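Local structure of imidazoleglycerol-phosphate dehydratase (Pyrococcus furiosus, 5DNL) at residues A[95-100]-A[129-134]. The protein catalyses the dehydration of imidazoleglycerol phosphate to imidazoleacetol phosphate, the sixth step of histidine biosynthesis. Sequence-based numbering, arbitrary orientation.
Sequences ISNRPY and GLRATI. With 5DL ([(2S)-2-hydroxy-3-(1H-1,2,4-triazol-1-yl)propyl]phosphonic acid), chain I.
Arg131 and Asn97 grip each other twice, once through side chains and once through backbone. Their side chains run alongside one another in the same direction, and Arg131 NE donates to Asn97 OD1 over 2.8 Å. The acceptor sits at the guanidinium edge, close to its plane, whereas the amide plane is turned 79° against that group. Asn97 has CG anti to its backbone N (chi1 -158°), which swings OD1 back over the arginine chain, while Asn97 ND2 is held by the carbonyl of Leu176. In the backbone, Asn97 N donates to Arg131 O from above its carbonyl plane. Were the arginine cut back to an alanine here, Asn97 OD1 would probably lose this donor and the amide would be less firmly fixed in rotation. Arg131, with positive phi, is where the chain leaves helical geometry on the way from helix 116-130 to strand 133-140, beside which strand 100-104 starts as a parallel neighbour: Tyr100 N bonds to Ala132 O, and Tyr100 O receives Ile134 N at 2.9 Å. An ST turn bridges Asn97: Ser96 OG accepts from Arg98 N. Ser96 OG also lies 2.8 Å from Thr133 OG1, a probable hydrogen bond for which Asp94 O, weakly bonded to the same hydroxyl, may compete. The Thr133 methyl CG2, on the other branch, meets Tyr100 CD2 obliquely. A water joins Thr133 OG1 to Arg98 NH2. The Arg98 guanidinium reaches the inhibitor's phosphonate, NH1 giving a 2.8 Å bond to O10 and NH2 a nearly straight one to O12 (175°), with Asp85 of a neighbouring subunit salt-bridged to NE.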
ATOM      1  N   ILE A  95      14.111  26.401  35.922  1.00 11.26           N
ATOM      2  CA  ILE A  95      15.151  27.414  35.936  1.00 11.95           C
ATOM      3  C   ILE A  95      16.459  26.706  36.308  1.00 14.25           C
ATOM      4  O   ILE A  95      16.960  26.748  37.433  1.00 13.86           O
ATOM      5  CB  ILE A  95      14.803  28.612  36.855  1.00 12.79           C
ATOM      6  CG1 ILE A  95      13.416  29.160  36.497  1.00 14.02           C
ATOM      7  CG2 ILE A  95      15.848  29.695  36.730  1.00 14.60           C
ATOM      8  CD1 ILE A  95      12.945  30.319  37.366  1.00 16.71           C
ATOM      9  N   SER A  96      16.982  26.017  35.298  1.00 12.32           N
ATOM     10  CA  SER A  96      18.012  24.995  35.432  1.00 12.68           C
ATOM     11  C   SER A  96      19.438  25.483  35.188  1.00 13.48           C
ATOM     12  O   SER A  96      20.376  24.729  35.425  1.00 13.81           O
ATOM     13  CB  SER A  96      17.754  23.957  34.341  1.00 12.02           C
ATOM     14  OG  SER A  96      17.738  24.609  33.072  1.00 13.67           O
ATOM     15  N   ASN A  97      19.596  26.705  34.662  1.00 12.36           N
ATOM     16  CA  ASN A  97      20.852  27.173  34.110  1.00 13.00           C
ATOM     17  C   ASN A  97      21.336  26.339  32.901  1.00 16.80           C
ATOM     18  O   ASN A  97      22.520  26.305  32.575  1.00 16.22           O
ATOM     19  CB  ASN A  97      21.933  27.253  35.191  1.00 13.28           C
ATOM     20  CG  ASN A  97      23.051  28.202  34.830  1.00 19.13           C
ATOM     21  OD1 ASN A  97      22.857  29.179  34.108  1.00 19.76           O
ATOM     22  ND2 ASN A  97      24.251  27.888  35.287  1.00 21.94           N
ATOM     23  N   ARG A  98      20.393  25.697  32.213  1.00 13.22           N
ATOM     24  CA  ARG A  98      20.678  24.905  31.022  1.00 12.50           C
ATOM     25  C   ARG A  98      19.746  25.380  29.907  1.00 10.70           C
ATOM     26  O   ARG A  98      18.663  24.816  29.727  1.00 13.84           O
ATOM     27  CB  ARG A  98      20.484  23.399  31.261  1.00 13.33           C
ATOM     28  CG  ARG A  98      21.483  22.776  32.213  1.00 14.40           C
ATOM     29  CD  ARG A  98      21.352  21.259  32.231  1.00 13.21           C
ATOM     30  NE  ARG A  98      20.129  20.785  32.853  1.00 13.82           N
ATOM     31  CZ  ARG A  98      20.014  20.308  34.100  1.00 15.32           C
ATOM     32  NH1 ARG A  98      21.064  20.202  34.910  1.00 17.02           N
ATOM     33  NH2 ARG A  98      18.840  19.897  34.534  1.00 15.17           N
ATOM     34  N   PRO A  99      20.111  26.448  29.173  1.00 12.29           N
ATOM     35  CA  PRO A  99      19.145  26.971  28.193  1.00 10.80           C
ATOM     36  C   PRO A  99      18.669  25.919  27.194  1.00 12.03           C
ATOM     37  O   PRO A  99      19.483  25.204  26.590  1.00 12.40           O
ATOM     38  CB  PRO A  99      19.908  28.077  27.472  1.00 13.74           C
ATOM     39  CG  PRO A  99      20.903  28.517  28.491  1.00 12.60           C
ATOM     40  CD  PRO A  99      21.303  27.306  29.260  1.00 12.88           C
ATOM     41  N   TYR A 100      17.353  25.841  27.057  1.00 12.27           N
ATOM     42  CA  TYR A 100      16.702  24.888  26.163  1.00 12.45           C
ATOM     43  C   TYR A 100      15.255  25.305  25.985  1.00 11.79           C
ATOM     44  O   TYR A 100      14.596  25.628  26.964  1.00 11.76           O
ATOM     45  CB  TYR A 100      16.688  23.494  26.770  1.00 11.98           C
ATOM     46  CG  TYR A 100      16.029  22.440  25.922  1.00 11.38           C
ATOM     47  CD1 TYR A 100      16.699  21.871  24.852  1.00 17.36           C
ATOM     48  CD2 TYR A 100      14.739  22.019  26.188  1.00 13.99           C
ATOM     49  CE1 TYR A 100      16.087  20.908  24.052  1.00 18.12           C
ATOM     50  CE2 TYR A 100      14.136  21.034  25.414  1.00 14.20           C
ATOM     51  CZ  TYR A 100      14.818  20.498  24.356  1.00 15.72           C
ATOM     52  OH  TYR A 100      14.198  19.530  23.578  1.00 18.75           O
ATOM     53  N   GLY A 129      17.932  34.060  28.095  1.00 11.99           N
ATOM     54  CA  GLY A 129      18.124  35.209  29.019  1.00 12.61           C
ATOM     55  C   GLY A 129      17.962  34.824  30.469  1.00 15.37           C
ATOM     56  O   GLY A 129      18.743  35.268  31.331  1.00 14.91           O
ATOM     57  N   LEU A 130      16.958  34.004  30.753  1.00 13.26           N
ATOM     58  CA  LEU A 130      16.724  33.482  32.108  1.00 12.70           C
ATOM     59  C   LEU A 130      17.692  32.365  32.470  1.00 13.88           C
ATOM     60  O   LEU A 130      18.044  32.214  33.654  1.00 15.49           O
ATOM     61  CB  LEU A 130      15.269  33.037  32.261  1.00 14.91           C
ATOM     62  CG  LEU A 130      14.812  32.418  33.575  1.00 12.60           C
ATOM     63  CD1 LEU A 130      15.061  33.394  34.731  1.00 14.47           C
ATOM     64  CD2 LEU A 130      13.368  31.968  33.471  1.00 15.63           C
ATOM     65  N   ARG A 131      18.138  31.623  31.448  1.00 12.05           N
ATOM     66  CA  ARG A 131      18.968  30.407  31.556  1.00 13.00           C
ATOM     67  C   ARG A 131      18.132  29.293  32.175  1.00 12.76           C
ATOM     68  O   ARG A 131      18.273  28.930  33.354  1.00 12.68           O
ATOM     69  CB  ARG A 131      20.321  30.635  32.251  1.00 13.71           C
ATOM     70  CG  ARG A 131      21.039  31.863  31.710  1.00 16.79           C
ATOM     71  CD  ARG A 131      22.457  32.030  32.233  1.00 16.98           C
ATOM     72  NE  ARG A 131      22.583  31.931  33.682  1.00 21.42           N
ATOM     73  CZ  ARG A 131      22.537  32.932  34.561  1.00 26.78           C
ATOM     74  NH1 ARG A 131      22.338  34.188  34.192  1.00 34.21           N
ATOM     75  NH2 ARG A 131      22.694  32.658  35.848  1.00 30.96           N
ATOM     76  N   ALA A 132      17.214  28.790  31.346  1.00 11.46           N
ATOM     77  CA  ALA A 132      16.159  27.900  31.780  1.00 11.88           C
ATOM     78  C   ALA A 132      15.786  26.918  30.676  1.00 11.19           C
ATOM     79  O   ALA A 132      16.031  27.179  29.490  1.00 12.83           O
ATOM     80  CB  ALA A 132      14.929  28.698  32.200  1.00 12.94           C
ATOM     81  N   THR A 133      15.168  25.830  31.130  1.00 11.96           N
ATOM     82  CA  THR A 133      14.529  24.822  30.289  1.00 12.70           C
ATOM     83  C   THR A 133      13.055  25.185  30.169  1.00 10.89           C
ATOM     84  O   THR A 133      12.373  25.284  31.178  1.00 11.67           O
ATOM     85  CB  THR A 133      14.648  23.448  30.994  1.00 14.44           C
ATOM     86  OG1 THR A 133      16.018  23.166  31.348  1.00 16.21           O
ATOM     87  CG2 THR A 133      14.106  22.320  30.143  1.00 13.34           C
ATOM     88  N   ILE A 134      12.533  25.301  28.948  1.00 11.87           N
ATOM     89  CA  ILE A 134      11.119  25.651  28.723  1.00 10.25           C
ATOM     90  C   ILE A 134      10.492  24.734  27.686  1.00 12.96           C
ATOM     91  O   ILE A 134      10.980  24.664  26.557  1.00 12.51           O
ATOM     92  CB  ILE A 134      10.974  27.102  28.258  1.00 11.66           C
ATOM     93  CG1 ILE A 134      11.627  28.055  29.267  1.00 13.35           C
ATOM     94  CG2 ILE A 134       9.495  27.442  28.074  1.00 14.08           C
ATOM     95  CD1 ILE A 134      11.543  29.523  28.904  1.00 16.33           C
TER
HETATM   96  N1  5DL I 203      21.566  14.536  35.003  1.00 13.45           N
HETATM   97  C3  5DL I 203      21.239  16.509  33.938  1.00 12.64           C
HETATM   98  N2  5DL I 203      21.088  15.822  35.063  1.00 12.06           N
HETATM   99  C8  5DL I 203      20.541  17.127  38.615  1.00 12.64           C
HETATM  100  C7  5DL I 203      21.346  16.498  37.465  1.00 13.09           C
HETATM  101  C6  5DL I 203      20.463  16.357  36.260  1.00 11.93           C
HETATM  102  C5  5DL I 203      22.039  14.470  33.742  1.00 10.73           C
HETATM  103  O10 5DL I 203      21.024  19.594  37.670  1.00 13.86           O
HETATM  104  P9  5DL I 203      19.928  18.812  38.317  1.00 13.00           P
HETATM  105  O11 5DL I 203      19.537  19.382  39.672  1.00 13.71           O
HETATM  106  O12 5DL I 203      18.704  18.698  37.416  1.00 13.33           O
HETATM  107  O13 5DL I 203      21.835  15.209  37.857  1.00 16.03           O
HETATM  108  N4  5DL I 203      21.843  15.651  33.102  1.00 12.12           N
HETATM  109  O   HOH W   1      17.533  22.342  29.560  1.00 16.76           O
HETATM  110  O   HOH W   2      16.293  20.829  32.952  1.00 17.12           O